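Local coordinates for cell wall surface anchor family protein (Streptococcus pneumoniae, PDB 4OQ1) that serves as an ancillary pilin and probably takes part in anchoring the pilus of this bacterium to its cell wall, at residues S172-D176 against V177-A181; S101-N105 against G106-V110; L320-L323 against Q324-G328. The protein carries 3 engineered substitutions. All blocks are in the same frame, centred on the assembly; numbering follows the deposited sequence.

Overall arrangement
The three local contacts lie in series along an extended chain, and each occurs where a beta strand ends. No two of the contacts hold the same strands. Interaction 1, nearest the centre of the chain, is a surface hairpin joining strands 167-174 and 177-185, held almost entirely by backbone bonds. Interaction 2 is partly buried: here a tyrosine side chain braces a bend between strands that do not pair with each other. Interaction 3, also partly buried, relies on a carboxylate lying against the chain that leaves strand 316-322, without a direct hydrogen bond. Interactions 2 and 3 sit on opposite sides of the chain's centre, with their own centres about 83 Å apart.

Interaction 1. Residues S172-D176 against V177-A181; sequences SVARD and VSAAA. Engineered in segment 177-181: Ala179 (natural residue Glu), Ala180 (natural residue Lys), Ala181 (natural residue Glu).
Val173 and Ser178 face each other as a non-hydrogen-bonded antiparallel pair, with their CA atoms 4.6 Å apart, in a hairpin whose strands 172-174 and 177-181 run at 132° to each other. Ala174 and Val177 close the turn with two backbone bonds: Ala174 N reaches Val177 O at 3.0 Å, in the carbonyl plane, whereas Val177 N approaches Ala174 O from well above the plane of that carbonyl at 3.2 Å. Farther from the turn the register slips by one residue. Ser172 N bonds to Ala180 O at 2.9 Å, while Ser172 O accepts from Ala179 N at 2.7 Å, so that both polar backbone atoms of the serine are engaged across the bulge.

The side chains add little. On the face shared by Ser172, Ala174, Val177 and Ala180, the engineered Ala179 also leans in, its CB 4.0 Å from CB of Ala174. Ser172 holds OG between its backbone N and carbonyl carbon (chi1 56°), which places the hydroxyl beside the engineered Ala180, 3.7 Å from its CB. Val173 turns to the other face, where its CG1 lies 3.7 Å from Val177 O. On that side Arg219 of strand 216-224 forms a salt bridge with Asp176, which is poorly ordered, and a hydrogen bond with Ser178 OG. Arg175 and Asp176 both have positive phi, the backbone signature of a type I' turn, here making a tight two-residue beta hairpin with a beta bulge in one arm, on the surface of a prealbumin-like CnaB domain.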
loop_
_atom_site.group_PDB
_atom_site.type_symbol
_atom_site.label_atom_id
_atom_site.label_comp_id
_atom_site.label_asym_id
_atom_site.label_seq_id
_atom_site.Cartn_x
_atom_site.Cartn_y
_atom_site.Cartn_z
ATOM N N SER A 172 -7.993 7.796 3.417
ATOM C CA SER A 172 -9.442 7.973 3.342
ATOM C C SER A 172 -9.621 9.476 3.422
ATOM O O SER A 172 -8.753 10.190 3.891
ATOM C CB SER A 172 -10.165 7.298 4.519
ATOM O OG SER A 172 -9.660 7.784 5.754
ATOM N N VAL A 173 -10.778 9.899 2.993
ATOM C CA VAL A 173 -11.139 11.272 2.855
ATOM C C VAL A 173 -12.461 11.559 3.589
ATOM O O VAL A 173 -13.459 10.875 3.369
ATOM C CB VAL A 173 -11.383 11.589 1.389
ATOM C CG1 VAL A 173 -12.006 12.994 1.244
ATOM C CG2 VAL A 173 -10.115 11.486 0.616
ATOM N N ALA A 174 -12.470 12.598 4.420
ATOM C CA ALA A 174 -13.693 13.011 5.060
ATOM C C ALA A 174 -13.898 14.489 4.785
ATOM O O ALA A 174 -13.056 15.285 5.144
ATOM C CB ALA A 174 -13.634 12.731 6.568
ATOM N N ARG A 175 -14.999 14.850 4.149
ATOM C CA ARG A 175 -15.246 16.269 3.819
ATOM C C ARG A 175 -14.007 16.891 3.164
ATOM O O ARG A 175 -13.484 17.866 3.703
ATOM C CB ARG A 175 -15.573 17.067 5.102
ATOM C CG ARG A 175 -16.537 16.396 6.085
ATOM C CD ARG A 175 -17.805 15.836 5.436
ATOM N NE ARG A 175 -18.943 15.894 6.370
ATOM C CZ ARG A 175 -20.020 15.101 6.353
ATOM N NH1 ARG A 175 -20.166 14.130 5.450
ATOM N NH2 ARG A 175 -20.965 15.269 7.277
ATOM N N ASP A 176 -13.480 16.234 2.117
ATOM C CA ASP A 176 -12.308 16.672 1.319
ATOM C C ASP A 176 -10.881 16.517 1.901
ATOM O O ASP A 176 -9.877 16.683 1.185
ATOM C CB ASP A 176 -12.494 18.132 0.860
ATOM C CG ASP A 176 -11.715 18.466 -0.425
ATOM O OD1 ASP A 176 -10.874 17.663 -0.901
ATOM O OD2 ASP A 176 -11.946 19.570 -0.969
ATOM N N VAL A 177 -10.764 16.220 3.194
ATOM C CA VAL A 177 -9.468 16.235 3.852
ATOM C C VAL A 177 -9.006 14.790 3.895
ATOM O O VAL A 177 -9.828 13.927 4.128
ATOM C CB VAL A 177 -9.676 16.732 5.272
ATOM C CG1 VAL A 177 -8.507 16.366 6.179
ATOM C CG2 VAL A 177 -10.069 18.202 5.282
ATOM N N SER A 178 -7.736 14.556 3.722
ATOM C CA SER A 178 -7.109 13.240 3.960
ATOM C C SER A 178 -7.217 12.866 5.449
ATOM O O SER A 178 -6.479 13.367 6.355
ATOM C CB SER A 178 -5.656 13.240 3.473
ATOM O OG SER A 178 -5.641 13.392 2.038
ATOM N N ALA A 179 -8.210 12.063 5.743
ATOM C CA ALA A 179 -8.532 11.838 7.151
ATOM C C ALA A 179 -7.611 10.827 7.885
ATOM O O ALA A 179 -7.376 10.913 9.076
ATOM C CB ALA A 179 -9.975 11.394 7.255
ATOM N N ALA A 180 -7.146 9.816 7.183
ATOM C CA ALA A 180 -6.341 8.825 7.824
ATOM C C ALA A 180 -5.613 8.048 6.805
ATOM O O ALA A 180 -6.155 7.791 5.688
ATOM C CB ALA A 180 -7.243 7.852 8.548
ATOM N N ALA A 181 -4.441 7.569 7.207
ATOM C CA ALA A 181 -3.789 6.497 6.451
ATOM C C ALA A 181 -4.547 5.200 6.708
ATOM O O ALA A 181 -4.857 4.818 7.859
ATOM C CB ALA A 181 -2.297 6.389 6.800
#

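Interaction 2. Residues S101-N105 against G106-V110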
loop_
_atom_site.group_PDB
_atom_site.type_symbol
_atom_site.label_atom_id
_atom_site.label_comp_id
_atom_site.label_asym_id
_atom_site.label_seq_id
_atom_site.Cartn_x
_atom_site.Cartn_y
_atom_site.Cartn_z
ATOM N N SER A 101 -14.674 -26.231 23.178
ATOM C CA SER A 101 -14.603 -27.143 24.353
ATOM C C SER A 101 -15.909 -27.450 25.036
ATOM O O SER A 101 -16.770 -26.561 25.121
ATOM C CB SER A 101 -13.625 -26.560 25.414
ATOM O OG SER A 101 -12.298 -26.778 24.948
ATOM N N HIS A 102 -16.028 -28.681 25.547
ATOM C CA HIS A 102 -17.139 -29.088 26.512
ATOM C C HIS A 102 -18.515 -29.026 25.890
ATOM O O HIS A 102 -19.492 -28.405 26.380
ATOM C CB HIS A 102 -17.095 -28.310 27.840
ATOM C CG HIS A 102 -15.735 -28.332 28.508
ATOM N ND1 HIS A 102 -15.107 -29.502 28.882
ATOM C CD2 HIS A 102 -14.888 -27.325 28.844
ATOM C CE1 HIS A 102 -13.922 -29.216 29.394
ATOM N NE2 HIS A 102 -13.760 -27.903 29.366
ATOM N N ILE A 103 -18.580 -29.661 24.753
ATOM C CA ILE A 103 -19.814 -29.675 23.993
ATOM C C ILE A 103 -20.637 -30.977 24.269
ATOM O O ILE A 103 -20.198 -32.090 23.921
ATOM C CB ILE A 103 -19.498 -29.585 22.468
ATOM C CG1 ILE A 103 -18.563 -28.384 22.206
ATOM C CG2 ILE A 103 -20.802 -29.518 21.686
ATOM C CD1 ILE A 103 -18.153 -28.183 20.716
ATOM N N PRO A 104 -21.865 -30.826 24.773
ATOM C CA PRO A 104 -22.755 -31.965 25.039
ATOM C C PRO A 104 -23.137 -32.620 23.777
ATOM O O PRO A 104 -22.931 -32.032 22.710
ATOM C CB PRO A 104 -23.983 -31.304 25.677
ATOM C CG PRO A 104 -23.512 -30.048 26.228
ATOM C CD PRO A 104 -22.510 -29.581 25.208
ATOM N N ASN A 105 -23.762 -33.788 23.851
ATOM C CA ASN A 105 -24.302 -34.427 22.666
ATOM C C ASN A 105 -25.411 -33.533 22.015
ATOM O O ASN A 105 -26.147 -32.876 22.736
ATOM C CB ASN A 105 -24.976 -35.708 23.072
ATOM C CG ASN A 105 -24.016 -36.822 23.142
ATOM O OD1 ASN A 105 -22.812 -36.607 23.140
ATOM N ND2 ASN A 105 -24.525 -38.008 23.117
ATOM N N GLY A 106 -25.503 -33.529 20.687
ATOM C CA GLY A 106 -26.521 -32.728 20.020
ATOM C C GLY A 106 -26.202 -32.398 18.574
ATOM O O GLY A 106 -25.131 -32.710 18.063
ATOM N N LEU A 107 -27.165 -31.774 17.872
ATOM C CA LEU A 107 -26.980 -31.399 16.493
ATOM C C LEU A 107 -27.063 -29.867 16.500
ATOM O O LEU A 107 -27.977 -29.307 17.013
ATOM C CB LEU A 107 -28.054 -32.017 15.632
ATOM C CG LEU A 107 -28.104 -31.620 14.161
ATOM C CD1 LEU A 107 -26.842 -31.986 13.428
ATOM C CD2 LEU A 107 -29.321 -32.241 13.492
ATOM N N TYR A 108 -26.009 -29.247 16.024
ATOM C CA TYR A 108 -25.735 -27.845 16.285
ATOM C C TYR A 108 -25.590 -27.077 14.964
ATOM O O TYR A 108 -25.063 -27.593 14.025
ATOM C CB TYR A 108 -24.511 -27.753 17.069
ATOM C CG TYR A 108 -24.623 -28.287 18.462
ATOM C CD1 TYR A 108 -25.152 -27.541 19.483
ATOM C CD2 TYR A 108 -23.999 -29.516 18.777
ATOM C CE1 TYR A 108 -25.214 -28.037 20.782
ATOM C CE2 TYR A 108 -24.002 -30.020 20.072
ATOM C CZ TYR A 108 -24.623 -29.292 21.075
ATOM O OH TYR A 108 -24.619 -29.786 22.340
ATOM N N TYR A 109 -26.170 -25.868 14.880
ATOM C CA TYR A 109 -26.022 -25.034 13.722
ATOM C C TYR A 109 -25.127 -23.858 14.103
ATOM O O TYR A 109 -25.299 -23.252 15.181
ATOM C CB TYR A 109 -27.429 -24.462 13.354
ATOM C CG TYR A 109 -27.461 -23.442 12.298
ATOM C CD1 TYR A 109 -26.965 -23.708 11.012
ATOM C CD2 TYR A 109 -28.140 -22.254 12.489
ATOM C CE1 TYR A 109 -27.020 -22.725 9.996
ATOM C CE2 TYR A 109 -28.165 -21.276 11.521
ATOM C CZ TYR A 109 -27.675 -21.516 10.242
ATOM O OH TYR A 109 -27.777 -20.607 9.198
ATOM N N VAL A 110 -24.208 -23.510 13.207
ATOM C CA VAL A 110 -23.256 -22.352 13.379
ATOM C C VAL A 110 -23.457 -21.399 12.193
ATOM O O VAL A 110 -23.694 -21.845 11.065
ATOM C CB VAL A 110 -21.808 -22.828 13.384
ATOM C CG1 VAL A 110 -20.779 -21.696 13.467
ATOM C CG2 VAL A 110 -21.615 -23.840 14.496
#
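Tyr108 reaches back across the bend to Pro104, and its hydroxyl supplies the one hydrogen bond between the segments: OH donates to Pro104 O at 2.8 Å. The donor stands about 60° out of the carbonyl plane, while the oxygen lies at the edge of the tyrosine ring, in the ring plane. CG of Tyr108 is anti to its carbonyl carbon (chi1 -68°), and this swings the phenol towards the bend.

Strands 98-103 and 106-110 belong to one mixed sheet but do not pair, strands 50-56 and 85-93 lying between them, so the bond that crosses the bend comes from a side chain. The backbone of Ile103 hydrogen-bonds to that of His28, where His102 and Ile103 form a G1 beta bulge, and the backbone of Tyr108 to that of Phe127 in strand 120-129. Gly106 is extended with phi at 158°, a conformation essentially only glycine adopts.

Van der Waals contacts surround the phenol. Ile103 CG2 meets Tyr108 CE2 obliquely at 3.6 Å, the side chains sliding past each other. The Pro104 ring crosses the tyrosine at about a right angle, with CD 3.6 Å from Tyr108 OH. Asn105 bonds through OD1 to His28 and through ND2 to Asp131.

Interaction 3. Residues L320-L323 against Q324-G328; sequences LWEL and QAPTG
The carboxylate of Glu322 is the flat group that meets the following segment, and Ala325 approaches it obliquely from one side of its plane. OE2 does the touching, lying 3.3 Å from Ala325 CA and 3.6 Å from Ala325 CB, with Pro326 CD more distant at 4.2 Å. OE1 is taken by the backbone N of Leu332. The other flat group, the indole of Trp321, has CD2 of Leu323 at its edge and in its plane, 3.8 Å from Trp321 CD1.

Glu322 gets to Ala325 by stretching out: CG is anti to the backbone N (chi1 -173°) and the chain stays extended through CD, so the acid group runs beside the departing backbone. On the way CG passes 3.8 Å from Gln324 N. No hydrogen bond joins the two segments; the bond from Leu332 N to OE1 helps to hold the carboxylate in place. The spacing of Glu322, Ala325, Pro326 and Gly328 matches the E box of Gram-positive pilins, consistent with a CnaB domain.

At the corner, Leu323 and Gln324 both face Met277 in a classic beta bulge, and Gln324 NE2 bonds to Gly275 O. Strand 316-322 lies between strands 277-284 and 336-340, antiparallel to both; Phe278 of the former touches Glu322, and Asn354 of strand 350-354 touches both Glu322 and Pro326.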
loop_
_atom_site.group_PDB
_atom_site.type_symbol
_atom_site.label_atom_id
_atom_site.label_comp_id
_atom_site.label_asym_id
_atom_site.label_seq_id
_atom_site.Cartn_x
_atom_site.Cartn_y
_atom_site.Cartn_z
ATOM N N LEU A 320 23.555 24.684 -9.735
ATOM C CA LEU A 320 24.892 24.353 -9.355
ATOM C C LEU A 320 25.085 25.029 -7.992
ATOM O O LEU A 320 25.180 26.274 -7.950
ATOM C CB LEU A 320 25.966 24.905 -10.305
ATOM C CG LEU A 320 25.889 24.340 -11.767
ATOM C CD1 LEU A 320 27.015 24.918 -12.609
ATOM C CD2 LEU A 320 26.066 22.859 -11.733
ATOM N N TRP A 321 25.056 24.219 -6.952
ATOM C CA TRP A 321 25.275 24.693 -5.556
ATOM C C TRP A 321 26.751 24.646 -5.322
ATOM O O TRP A 321 27.354 23.532 -5.363
ATOM C CB TRP A 321 24.546 23.802 -4.535
ATOM C CG TRP A 321 24.880 24.100 -3.086
ATOM C CD1 TRP A 321 25.883 23.581 -2.369
ATOM C CD2 TRP A 321 24.203 25.006 -2.235
ATOM N NE1 TRP A 321 25.904 24.140 -1.083
ATOM C CE2 TRP A 321 24.823 24.959 -0.976
ATOM C CE3 TRP A 321 23.088 25.797 -2.384
ATOM C CZ2 TRP A 321 24.415 25.778 0.101
ATOM C CZ3 TRP A 321 22.663 26.568 -1.290
ATOM C CH2 TRP A 321 23.325 26.562 -0.107
ATOM N N GLU A 322 27.363 25.801 -5.101
ATOM C CA GLU A 322 28.878 25.865 -4.996
ATOM C C GLU A 322 29.355 25.346 -3.671
ATOM O O GLU A 322 28.955 25.865 -2.595
ATOM C CB GLU A 322 29.449 27.270 -5.208
ATOM C CG GLU A 322 30.996 27.248 -5.266
ATOM C CD GLU A 322 31.578 28.621 -5.583
ATOM O OE1 GLU A 322 31.065 29.613 -5.033
ATOM O OE2 GLU A 322 32.520 28.677 -6.377
ATOM N N LEU A 323 30.109 24.239 -3.725
ATOM C CA LEU A 323 30.740 23.700 -2.546
ATOM C C LEU A 323 32.110 24.336 -2.243
ATOM O O LEU A 323 32.425 24.526 -1.108
ATOM C CB LEU A 323 30.955 22.203 -2.725
ATOM C CG LEU A 323 29.661 21.374 -2.892
ATOM C CD1 LEU A 323 29.904 19.944 -3.357
ATOM C CD2 LEU A 323 28.882 21.339 -1.580
ATOM N N GLN A 324 32.888 24.662 -3.262
ATOM C CA GLN A 324 34.226 25.209 -3.098
ATOM C C GLN A 324 34.595 26.140 -4.302
ATOM O O GLN A 324 34.538 25.721 -5.473
ATOM C CB GLN A 324 35.235 24.049 -3.069
ATOM C CG GLN A 324 36.673 24.451 -3.224
ATOM C CD GLN A 324 37.624 23.309 -3.055
ATOM O OE1 GLN A 324 37.849 22.867 -1.935
ATOM N NE2 GLN A 324 38.188 22.796 -4.186
ATOM N N ALA A 325 35.035 27.345 -3.981
ATOM C CA ALA A 325 35.466 28.284 -5.023
ATOM C C ALA A 325 36.914 27.943 -5.490
ATOM O O ALA A 325 37.678 27.336 -4.751
ATOM C CB ALA A 325 35.366 29.722 -4.520
ATOM N N PRO A 326 37.264 28.256 -6.768
ATOM C CA PRO A 326 38.677 28.230 -7.159
ATOM C C PRO A 326 39.499 29.004 -6.179
ATOM O O PRO A 326 39.014 30.020 -5.666
ATOM C CB PRO A 326 38.682 28.934 -8.530
ATOM C CG PRO A 326 37.294 28.773 -9.065
ATOM C CD PRO A 326 36.426 28.844 -7.824
ATOM N N THR A 327 40.725 28.546 -5.904
ATOM C CA THR A 327 41.680 29.275 -5.042
ATOM C C THR A 327 41.776 30.773 -5.383
ATOM O O THR A 327 42.035 31.162 -6.490
ATOM C CB THR A 327 43.085 28.652 -5.138
ATOM O OG1 THR A 327 42.983 27.241 -4.941
ATOM C CG2 THR A 327 43.972 29.249 -4.079
ATOM N N GLY A 328 41.588 31.618 -4.421
ATOM C CA GLY A 328 41.776 33.034 -4.666
ATOM C C GLY A 328 40.518 33.715 -5.154
ATOM O O GLY A 328 40.506 34.935 -5.428
#